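Local coordinates for protein PEPTIDE N-myristoyltransferase (Saccharomyces cerevisiae, PDB 1IIC) that catalyses the transfer of myristate from myristoyl-CoA to the N-terminal glycine of substrate proteins and peptides, at residues R189-K194 against M213-L219; Y320-D325 against A339-L344; K195-F201 against N306-L312. All blocks are in the same frame, centred on the assembly; numbering follows the deposited sequence.

Contact 1: R189-K194 against M213-L219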
loop_
_atom_site.group_PDB
_atom_site.type_symbol
_atom_site.label_atom_id
_atom_site.label_comp_id
_atom_site.label_asym_id
_atom_site.label_seq_id
_atom_site.Cartn_x
_atom_site.Cartn_y
_atom_site.Cartn_z
ATOM N N ARG A 189 -14.394 1.892 -5.833
ATOM C CA ARG A 189 -15.753 2.228 -5.438
ATOM C C ARG A 189 -15.989 3.698 -5.760
ATOM O O ARG A 189 -15.408 4.581 -5.128
ATOM C CB ARG A 189 -15.950 2.014 -3.935
ATOM C CG ARG A 189 -17.382 1.686 -3.516
ATOM C CD ARG A 189 -18.374 2.804 -3.776
ATOM N NE ARG A 189 -19.704 2.431 -3.288
ATOM C CZ ARG A 189 -20.796 3.188 -3.394
ATOM N NH1 ARG A 189 -20.741 4.379 -3.972
ATOM N NH2 ARG A 189 -21.954 2.745 -2.926
ATOM N N PRO A 190 -16.836 3.977 -6.757
ATOM C CA PRO A 190 -17.149 5.354 -7.164
ATOM C C PRO A 190 -17.892 6.070 -6.046
ATOM O O PRO A 190 -18.940 5.610 -5.602
ATOM C CB PRO A 190 -18.042 5.167 -8.393
ATOM C CG PRO A 190 -17.664 3.796 -8.901
ATOM C CD PRO A 190 -17.513 3.005 -7.629
ATOM N N LEU A 191 -17.340 7.184 -5.585
ATOM C CA LEU A 191 -17.963 7.960 -4.521
ATOM C C LEU A 191 -18.599 9.188 -5.164
ATOM O O LEU A 191 -19.680 9.631 -4.776
ATOM C CB LEU A 191 -16.902 8.377 -3.492
ATOM C CG LEU A 191 -16.167 7.220 -2.804
ATOM C CD1 LEU A 191 -15.084 7.743 -1.871
ATOM C CD2 LEU A 191 -17.183 6.371 -2.024
ATOM N N ASN A 192 -17.908 9.731 -6.155
ATOM C CA ASN A 192 -18.387 10.889 -6.888
ATOM C C ASN A 192 -18.454 10.467 -8.357
ATOM O O ASN A 192 -17.604 10.853 -9.159
ATOM C CB ASN A 192 -17.400 12.035 -6.723
ATOM C CG ASN A 192 -17.993 13.362 -7.115
ATOM O OD1 ASN A 192 -18.699 13.466 -8.118
ATOM N ND2 ASN A 192 -17.709 14.393 -6.325
ATOM N N TRP A 193 -19.466 9.680 -8.716
ATOM C CA TRP A 193 -19.569 9.195 -10.093
ATOM C C TRP A 193 -19.498 10.267 -11.163
ATOM O O TRP A 193 -18.643 10.209 -12.046
ATOM C CB TRP A 193 -20.851 8.393 -10.325
ATOM C CG TRP A 193 -20.807 7.668 -11.650
ATOM C CD1 TRP A 193 -20.261 6.439 -11.887
ATOM C CD2 TRP A 193 -21.227 8.169 -12.929
ATOM N NE1 TRP A 193 -20.309 6.146 -13.226
ATOM C CE2 TRP A 193 -20.897 7.189 -13.891
ATOM C CE3 TRP A 193 -21.847 9.353 -13.356
ATOM C CZ2 TRP A 193 -21.168 7.351 -15.258
ATOM C CZ3 TRP A 193 -22.116 9.517 -14.721
ATOM C CH2 TRP A 193 -21.777 8.519 -15.652
ATOM N N LYS A 194 -20.404 11.236 -11.101
ATOM C CA LYS A 194 -20.444 12.290 -12.104
ATOM C C LYS A 194 -19.068 12.869 -12.422
ATOM O O LYS A 194 -18.721 13.023 -13.584
ATOM C CB LYS A 194 -21.404 13.399 -11.673
ATOM C CG LYS A 194 -21.745 14.367 -12.798
ATOM C CD LYS A 194 -22.811 15.376 -12.380
ATOM C CE LYS A 194 -23.155 16.311 -13.530
ATOM N NZ LYS A 194 -23.652 15.555 -14.715
ATOM N N MET A 213 -26.435 5.663 -13.103
ATOM C CA MET A 213 -25.153 5.567 -12.427
ATOM C C MET A 213 -25.049 6.390 -11.154
ATOM O O MET A 213 -24.610 5.892 -10.120
ATOM C CB MET A 213 -24.054 5.969 -13.408
ATOM C CG MET A 213 -24.171 5.261 -14.759
ATOM S SD MET A 213 -24.106 3.445 -14.645
ATOM C CE MET A 213 -22.343 3.199 -14.382
ATOM N N ILE A 214 -25.444 7.652 -11.232
ATOM C CA ILE A 214 -25.398 8.536 -10.079
ATOM C C ILE A 214 -26.255 7.991 -8.937
ATOM O O ILE A 214 -25.811 7.935 -7.792
ATOM C CB ILE A 214 -25.881 9.945 -10.471
ATOM C CG1 ILE A 214 -24.885 10.567 -11.458
ATOM C CG2 ILE A 214 -26.046 10.809 -9.234
ATOM C CD1 ILE A 214 -25.321 11.911 -12.030
ATOM N N ALA A 215 -27.480 7.582 -9.249
ATOM C CA ALA A 215 -28.379 7.045 -8.233
ATOM C C ALA A 215 -27.833 5.726 -7.689
ATOM O O ALA A 215 -27.879 5.462 -6.484
ATOM C CB ALA A 215 -29.769 6.828 -8.830
ATOM N N GLU A 216 -27.317 4.907 -8.599
ATOM C CA GLU A 216 -26.759 3.605 -8.261
ATOM C C GLU A 216 -25.602 3.735 -7.279
ATOM O O GLU A 216 -25.456 2.920 -6.369
ATOM C CB GLU A 216 -26.282 2.905 -9.538
ATOM C CG GLU A 216 -25.475 1.622 -9.320
ATOM C CD GLU A 216 -26.264 0.520 -8.622
ATOM O OE1 GLU A 216 -27.512 0.589 -8.616
ATOM O OE2 GLU A 216 -25.632 -0.425 -8.091
ATOM N N ASN A 217 -24.789 4.768 -7.464
ATOM C CA ASN A 217 -23.632 4.981 -6.597
ATOM C C ASN A 217 -23.839 5.996 -5.480
ATOM O O ASN A 217 -22.938 6.223 -4.672
ATOM C CB ASN A 217 -22.426 5.349 -7.456
ATOM C CG ASN A 217 -22.031 4.218 -8.394
ATOM O OD1 ASN A 217 -21.609 3.153 -7.945
ATOM N ND2 ASN A 217 -22.194 4.433 -9.694
ATOM N N ALA A 218 -25.034 6.589 -5.432
ATOM C CA ALA A 218 -25.379 7.564 -4.399
ATOM C C ALA A 218 -25.188 6.922 -3.021
ATOM O O ALA A 218 -25.505 5.745 -2.817
ATOM C CB ALA A 218 -26.818 8.016 -4.567
ATOM N N LEU A 219 -24.681 7.717 -2.083
ATOM C CA LEU A 219 -24.386 7.259 -0.732
ATOM C C LEU A 219 -25.061 8.103 0.345
ATOM O O LEU A 219 -25.354 9.278 0.134
ATOM C CB LEU A 219 -22.872 7.324 -0.525
ATOM C CG LEU A 219 -22.045 6.094 -0.170
ATOM C CD1 LEU A 219 -22.506 4.889 -0.940
ATOM C CD2 LEU A 219 -20.590 6.412 -0.449
HETATM O O HOH W 1 -21.589 8.601 -3.517
#
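The indole of W193 receives M213 on one face: M213 CB stands 3.4 Å from W193 CE2 and above the centre of the ring system, a CH-pi contact 19° off the normal of the six-membered ring. M213 then bends at chi2 and chi3 and curls back, so that SD makes an oblique Met-aromatic contact with the five-membered ring while CE passes near NE1. That indole nitrogen is buried here without a hydrogen-bonding partner in the model. I214 CG1 reaches W193 CE3 obliquely, 3.8 Å away. The carboxamide of N217 lies almost parallel to the indole, 6° between planes, with ND2 3.5 Å from W193 CD1; a weak bond from ND2 to M213 O helps to set its rotation.

The second flat group is the guanidinium of R189, with L219 CD2 over one face, toward the rim, and N217 O at its edge. R189 NH1 gives N217 O a hydrogen bond of 3.0 Å, fairly straight at 163°, and a second one of 2.7 Å to P190 O, both acceptors lying close to the guanidinium plane. One nitrogen thus joins the carbonyl near the end of helix 210-217 to the carbonyl at the end of strand 182-190; a water lies between N217 O and L191 O, though its approach to L191 O is short enough to be doubtful. NE of the same group donates to L378 O. Nearby, L191 CD2 meets L219 CD2.

The example illustrates how a strand-to-helix turn, with N192 as N-cap of helix 193-198, can be covered by the next helix. Y197 stacks with W193, C352 of helix 334-357 touches R189, L191 and L219, and F363 of strand 362-366 packs against R189 and L191, placing the contact where strand 182-190 leaves the mixed sheet.

Contact 2: Y320-D325 against A339-L344; sequences YATDAD and ALKTRL
Y320 begins the contact; its ring atom CE1 lies 4.0 Å from L344 CD2, and ring and leucine side chain cross at about a right angle. Two residues on, T322 faces the same helix and divides its work between its branches. Its methyl CG2 rests against two leucines, 3.6 Å from L340 CD2 and 3.9 Å from L344 CD2. The hydroxyl, placed opposite the backbone N by a chi1 of 180°, comes alongside R343 CG and is hydrogen-bonded to D292; it also accepts a weak bond from A324 N, two residues on.

At A324 the backbones come nearest, and the small side chain permits it: A324 CB sits 3.6 Å from R343 CB, while A324 O approaches A339 CB. The aliphatic part of R343 is therefore packed here, whereas its guanidinium goes on to salt bridges with E346 and D292. D325 follows, its OD2 3.8 Å from L340 CG, and its other oxygen, OD1, pairs with R249.

No hydrogen bond joins the two segments directly; they meet by van der Waals contact within a beta-alpha-beta unit. The axes of strand segment 320-322 and helix segment 339-344 approach to 10.0 Å, with 127° between their N-to-C directions. Helix 334-357 then leads to strand 362-366, parallel to strand 311-322, while strand 290-303 pairs antiparallel with strand 311-322 on its other side.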
loop_
_atom_site.group_PDB
_atom_site.type_symbol
_atom_site.label_atom_id
_atom_site.label_comp_id
_atom_site.label_asym_id
_atom_site.label_seq_id
_atom_site.Cartn_x
_atom_site.Cartn_y
_atom_site.Cartn_z
ATOM N N TYR A 320 -7.592 -2.579 8.991
ATOM C CA TYR A 320 -8.808 -2.655 9.786
ATOM C C TYR A 320 -8.811 -3.918 10.640
ATOM O O TYR A 320 -7.954 -4.793 10.486
ATOM C CB TYR A 320 -10.040 -2.623 8.877
ATOM C CG TYR A 320 -10.164 -3.785 7.917
ATOM C CD1 TYR A 320 -10.523 -5.064 8.369
ATOM C CD2 TYR A 320 -9.962 -3.600 6.543
ATOM C CE1 TYR A 320 -10.683 -6.125 7.475
ATOM C CE2 TYR A 320 -10.117 -4.659 5.638
ATOM C CZ TYR A 320 -10.478 -5.918 6.113
ATOM O OH TYR A 320 -10.633 -6.967 5.223
ATOM N N ALA A 321 -9.779 -4.000 11.548
ATOM C CA ALA A 321 -9.903 -5.141 12.438
ATOM C C ALA A 321 -11.238 -5.085 13.169
ATOM O O ALA A 321 -11.784 -4.009 13.406
ATOM C CB ALA A 321 -8.758 -5.140 13.444
ATOM N N THR A 322 -11.754 -6.254 13.531
ATOM C CA THR A 322 -13.028 -6.354 14.232
ATOM C C THR A 322 -13.053 -7.672 14.995
ATOM O O THR A 322 -12.346 -8.602 14.633
ATOM C CB THR A 322 -14.214 -6.293 13.218
ATOM O OG1 THR A 322 -15.461 -6.395 13.913
ATOM C CG2 THR A 322 -14.105 -7.408 12.195
ATOM N N ASP A 323 -13.846 -7.746 16.063
ATOM C CA ASP A 323 -13.948 -8.978 16.847
ATOM C C ASP A 323 -15.185 -9.786 16.453
ATOM O O ASP A 323 -15.516 -10.776 17.103
ATOM C CB ASP A 323 -14.016 -8.669 18.347
ATOM C CG ASP A 323 -15.204 -7.776 18.723
ATOM O OD1 ASP A 323 -16.137 -7.595 17.903
ATOM O OD2 ASP A 323 -15.204 -7.254 19.861
ATOM N N ALA A 324 -15.850 -9.366 15.379
ATOM C CA ALA A 324 -17.064 -10.029 14.908
ATOM C C ALA A 324 -17.018 -11.556 14.850
ATOM O O ALA A 324 -18.051 -12.203 15.013
ATOM C CB ALA A 324 -17.464 -9.477 13.541
ATOM N N ASP A 325 -15.850 -12.144 14.605
ATOM C CA ASP A 325 -15.780 -13.600 14.541
ATOM C C ASP A 325 -14.871 -14.242 15.590
ATOM O O ASP A 325 -14.554 -15.434 15.496
ATOM C CB ASP A 325 -15.373 -14.066 13.127
ATOM C CG ASP A 325 -13.885 -13.883 12.831
ATOM O OD1 ASP A 325 -13.110 -13.495 13.736
ATOM O OD2 ASP A 325 -13.487 -14.147 11.672
ATOM N N ALA A 339 -20.926 -13.922 10.192
ATOM C CA ALA A 339 -20.851 -12.867 11.186
ATOM C C ALA A 339 -19.852 -11.779 10.764
ATOM O O ALA A 339 -20.140 -10.592 10.900
ATOM C CB ALA A 339 -20.462 -13.451 12.534
ATOM N N LEU A 340 -18.687 -12.188 10.254
ATOM C CA LEU A 340 -17.642 -11.257 9.809
ATOM C C LEU A 340 -18.090 -10.435 8.597
ATOM O O LEU A 340 -17.866 -9.224 8.538
ATOM C CB LEU A 340 -16.366 -12.018 9.433
ATOM C CG LEU A 340 -14.965 -11.368 9.544
ATOM C CD1 LEU A 340 -14.160 -11.720 8.306
ATOM C CD2 LEU A 340 -15.034 -9.859 9.718
ATOM N N LYS A 341 -18.725 -11.097 7.635
ATOM C CA LYS A 341 -19.185 -10.418 6.434
ATOM C C LYS A 341 -20.195 -9.313 6.737
ATOM O O LYS A 341 -20.132 -8.228 6.163
ATOM C CB LYS A 341 -19.810 -11.409 5.451
ATOM C CG LYS A 341 -20.320 -10.688 4.236
ATOM C CD LYS A 341 -21.059 -11.558 3.265
ATOM C CE LYS A 341 -21.397 -10.734 2.032
ATOM N NZ LYS A 341 -22.480 -11.345 1.221
ATOM N N THR A 342 -21.134 -9.594 7.634
ATOM C CA THR A 342 -22.141 -8.610 8.000
ATOM C C THR A 342 -21.506 -7.393 8.672
ATOM O O THR A 342 -21.921 -6.265 8.431
ATOM C CB THR A 342 -23.200 -9.210 8.947
ATOM O OG1 THR A 342 -23.891 -10.262 8.272
ATOM C CG2 THR A 342 -24.232 -8.139 9.357
ATOM N N ARG A 343 -20.493 -7.619 9.505
ATOM C CA ARG A 343 -19.846 -6.506 10.192
ATOM C C ARG A 343 -18.976 -5.671 9.245
ATOM O O ARG A 343 -19.020 -4.442 9.265
ATOM C CB ARG A 343 -19.007 -7.028 11.360
ATOM C CG ARG A 343 -18.538 -5.952 12.314
ATOM C CD ARG A 343 -19.716 -5.097 12.777
ATOM N NE ARG A 343 -19.366 -4.222 13.886
ATOM C CZ ARG A 343 -20.216 -3.389 14.475
ATOM N NH1 ARG A 343 -21.478 -3.310 14.054
ATOM N NH2 ARG A 343 -19.811 -2.657 15.508
ATOM N N LEU A 344 -18.196 -6.345 8.409
ATOM C CA LEU A 344 -17.327 -5.654 7.461
ATOM C C LEU A 344 -18.148 -4.846 6.469
ATOM O O LEU A 344 -17.798 -3.715 6.143
ATOM C CB LEU A 344 -16.427 -6.652 6.719
ATOM C CG LEU A 344 -15.394 -7.394 7.582
ATOM C CD1 LEU A 344 -14.473 -8.203 6.680
ATOM C CD2 LEU A 344 -14.572 -6.400 8.417
#

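Contact 3: K195-F201 against N306-L312; sequences KLYEVDF and NTKYKDL
K195 runs straight from its helix, CG anti to the backbone N (chi1 175°) and every later torsion extended, which lays its methylenes over one face of Y309; CG is 3.7 Å from the ring centroid, a CH-pi contact. A chi1 of -44° sets the tyrosine ring beside its backbone N, and K308 CG covers the opposite face. Beyond the ring, K195 NZ bonds to D311 O at 2.7 Å and forms a salt bridge with D361. At the ring's edge E198 OE1 takes two donors: K308 NZ, 2.8 Å away on the syn side in a salt bridge, and Y309 OH, at 3.1 Å and approaching from above the carboxylate plane.

Helix 193-198, joined here to the start of strand 311-322, ends in a Schellman motif with D200 at C-prime; V199 sets CG1 3.7 Å from Y309 CD1. In the loop before the strand, N306 OD1 forms an Asx turn to K308 N and accepts from Y309 N. Replacing Y309 with an alanine would probably open a gap between the K195 and K308 chains and cost E198 one donor. On the strand, L312 CD2 sits over the centre of the F201 ring, while L312 CD1 meets L196 CD2.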
loop_
_atom_site.group_PDB
_atom_site.type_symbol
_atom_site.label_atom_id
_atom_site.label_comp_id
_atom_site.label_asym_id
_atom_site.label_seq_id
_atom_site.Cartn_x
_atom_site.Cartn_y
_atom_site.Cartn_z
ATOM N N LYS A 195 -18.281 13.179 -11.397
ATOM C CA LYS A 195 -16.943 13.731 -11.613
ATOM C C LYS A 195 -15.971 12.705 -12.189
ATOM O O LYS A 195 -15.150 13.042 -13.037
ATOM C CB LYS A 195 -16.372 14.291 -10.307
ATOM C CG LYS A 195 -14.932 14.784 -10.402
ATOM C CD LYS A 195 -14.437 15.306 -9.058
ATOM C CE LYS A 195 -13.004 15.797 -9.132
ATOM N NZ LYS A 195 -12.480 16.307 -7.811
ATOM N N LEU A 196 -16.039 11.462 -11.720
ATOM C CA LEU A 196 -15.151 10.423 -12.240
ATOM C C LEU A 196 -15.377 10.274 -13.743
ATOM O O LEU A 196 -14.432 10.124 -14.522
ATOM C CB LEU A 196 -15.427 9.076 -11.561
ATOM C CG LEU A 196 -14.956 8.926 -10.113
ATOM C CD1 LEU A 196 -15.426 7.581 -9.553
ATOM C CD2 LEU A 196 -13.430 9.023 -10.059
ATOM N N TYR A 197 -16.642 10.318 -14.142
ATOM C CA TYR A 197 -16.990 10.178 -15.542
ATOM C C TYR A 197 -16.468 11.352 -16.365
ATOM O O TYR A 197 -15.851 11.157 -17.411
ATOM C CB TYR A 197 -18.499 10.075 -15.697
ATOM C CG TYR A 197 -18.946 9.882 -17.124
ATOM C CD1 TYR A 197 -18.480 8.814 -17.876
ATOM C CD2 TYR A 197 -19.849 10.763 -17.715
ATOM C CE1 TYR A 197 -18.905 8.625 -19.193
ATOM C CE2 TYR A 197 -20.280 10.580 -19.027
ATOM C CZ TYR A 197 -19.807 9.512 -19.759
ATOM O OH TYR A 197 -20.249 9.346 -21.055
ATOM N N GLU A 198 -16.709 12.569 -15.890
ATOM C CA GLU A 198 -16.254 13.754 -16.596
ATOM C C GLU A 198 -14.731 13.874 -16.727
ATOM O O GLU A 198 -14.243 14.503 -17.666
ATOM C CB GLU A 198 -16.846 15.005 -15.945
ATOM C CG GLU A 198 -18.213 15.370 -16.527
ATOM C CD GLU A 198 -18.973 16.403 -15.708
ATOM O OE1 GLU A 198 -18.362 17.400 -15.270
ATOM O OE2 GLU A 198 -20.194 16.219 -15.516
ATOM N N VAL A 199 -13.978 13.279 -15.798
ATOM C CA VAL A 199 -12.514 13.323 -15.880
ATOM C C VAL A 199 -12.034 12.001 -16.468
ATOM O O VAL A 199 -10.867 11.624 -16.351
ATOM C CB VAL A 199 -11.853 13.532 -14.500
ATOM C CG1 VAL A 199 -12.375 14.816 -13.868
ATOM C CG2 VAL A 199 -12.103 12.319 -13.604
ATOM N N ASP A 200 -12.977 11.297 -17.082
ATOM C CA ASP A 200 -12.732 10.029 -17.748
ATOM C C ASP A 200 -12.096 8.908 -16.922
ATOM O O ASP A 200 -11.235 8.181 -17.418
ATOM C CB ASP A 200 -11.904 10.282 -19.009
ATOM C CG ASP A 200 -12.032 9.163 -20.018
ATOM O OD1 ASP A 200 -13.173 8.688 -20.217
ATOM O OD2 ASP A 200 -11.003 8.769 -20.619
ATOM N N PHE A 201 -12.518 8.757 -15.669
ATOM C CA PHE A 201 -11.983 7.682 -14.841
ATOM C C PHE A 201 -12.913 6.474 -14.766
ATOM O O PHE A 201 -12.509 5.409 -14.304
ATOM C CB PHE A 201 -11.627 8.191 -13.440
ATOM C CG PHE A 201 -10.165 8.526 -13.286
ATOM C CD1 PHE A 201 -9.559 9.448 -14.133
ATOM C CD2 PHE A 201 -9.380 7.874 -12.341
ATOM C CE1 PHE A 201 -8.189 9.714 -14.051
ATOM C CE2 PHE A 201 -8.012 8.135 -12.253
ATOM C CZ PHE A 201 -7.417 9.061 -13.118
ATOM N N ASN A 306 -8.549 20.034 -18.037
ATOM C CA ASN A 306 -9.978 20.076 -17.779
ATOM C C ASN A 306 -10.355 21.414 -17.178
ATOM O O ASN A 306 -9.779 21.844 -16.177
ATOM C CB ASN A 306 -10.413 18.948 -16.845
ATOM C CG ASN A 306 -11.930 18.803 -16.780
ATOM O OD1 ASN A 306 -12.636 19.720 -16.363
ATOM N ND2 ASN A 306 -12.430 17.652 -17.208
ATOM N N THR A 307 -11.338 22.054 -17.806
ATOM C CA THR A 307 -11.837 23.365 -17.409
ATOM C C THR A 307 -12.615 23.337 -16.099
ATOM O O THR A 307 -12.676 24.339 -15.388
ATOM C CB THR A 307 -12.771 23.955 -18.499
ATOM O OG1 THR A 307 -12.070 24.039 -19.746
ATOM C CG2 THR A 307 -13.257 25.340 -18.102
ATOM N N LYS A 308 -13.220 22.194 -15.784
ATOM C CA LYS A 308 -14.024 22.093 -14.571
ATOM C C LYS A 308 -13.300 21.553 -13.334
ATOM O O LYS A 308 -13.575 21.993 -12.213
ATOM C CB LYS A 308 -15.277 21.246 -14.840
ATOM C CG LYS A 308 -16.321 21.342 -13.721
ATOM C CD LYS A 308 -17.425 20.296 -13.857
ATOM C CE LYS A 308 -18.673 20.831 -14.529
ATOM N NZ LYS A 308 -19.702 19.751 -14.594
ATOM N N TYR A 309 -12.387 20.603 -13.527
ATOM C CA TYR A 309 -11.664 20.033 -12.391
ATOM C C TYR A 309 -10.163 20.019 -12.624
ATOM O O TYR A 309 -9.707 19.909 -13.757
ATOM C CB TYR A 309 -12.105 18.587 -12.126
ATOM C CG TYR A 309 -13.590 18.323 -12.177
ATOM C CD1 TYR A 309 -14.216 17.977 -13.373
ATOM C CD2 TYR A 309 -14.371 18.386 -11.023
ATOM C CE1 TYR A 309 -15.579 17.696 -13.418
ATOM C CE2 TYR A 309 -15.733 18.107 -11.054
ATOM C CZ TYR A 309 -16.329 17.763 -12.255
ATOM O OH TYR A 309 -17.675 17.486 -12.298
ATOM N N LYS A 310 -9.391 20.119 -11.549
ATOM C CA LYS A 310 -7.938 20.073 -11.668
ATOM C C LYS A 310 -7.326 19.135 -10.634
ATOM O O LYS A 310 -6.107 18.994 -10.563
ATOM C CB LYS A 310 -7.327 21.469 -11.531
ATOM C CG LYS A 310 -7.720 22.420 -12.656
ATOM C CD LYS A 310 -6.743 23.588 -12.773
ATOM C CE LYS A 310 -6.495 24.258 -11.424
ATOM N NZ LYS A 310 -7.765 24.576 -10.706
ATOM N N ASP A 311 -8.187 18.489 -9.849
ATOM C CA ASP A 311 -7.761 17.557 -8.807
ATOM C C ASP A 311 -8.799 16.462 -8.621
ATOM O O ASP A 311 -9.992 16.700 -8.785
ATOM C CB ASP A 311 -7.560 18.299 -7.486
ATOM C CG ASP A 311 -6.354 19.220 -7.518
ATOM O OD1 ASP A 311 -5.214 18.709 -7.467
ATOM O OD2 ASP A 311 -6.543 20.452 -7.609
ATOM N N LEU A 312 -8.339 15.263 -8.275
ATOM C CA LEU A 312 -9.224 14.126 -8.056
ATOM C C LEU A 312 -8.889 13.467 -6.725
ATOM O O LEU A 312 -7.756 13.035 -6.519
ATOM C CB LEU A 312 -9.052 13.101 -9.178
ATOM C CG LEU A 312 -9.936 11.853 -9.127
ATOM C CD1 LEU A 312 -11.400 12.248 -9.244
ATOM C CD2 LEU A 312 -9.549 10.924 -10.267
#

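Followed from the N terminus, the chain first lays down 189-194 and, without a break, 195-201. Contact 1 closes early, when helix 210-217 returns to the strand-helix turn after 18 residues. Contact 3 opens inside that loop and closes only at 306-312, so the two cross. They share helix 193-198 and touch where P190 CA meets L196 CD1, 3.7 Å apart, their centres about 14 Å apart. Contact 2 follows in series, a short closure between 320-325 and 339-344. Strand 311-322 serves both contacts 2 and 3, whose centres lie about 35 Å apart. Together they tie three helices, 193-198, 210-217 and 334-357, to strands 182-190 and 311-322 of one mixed sheet or the turns beside them.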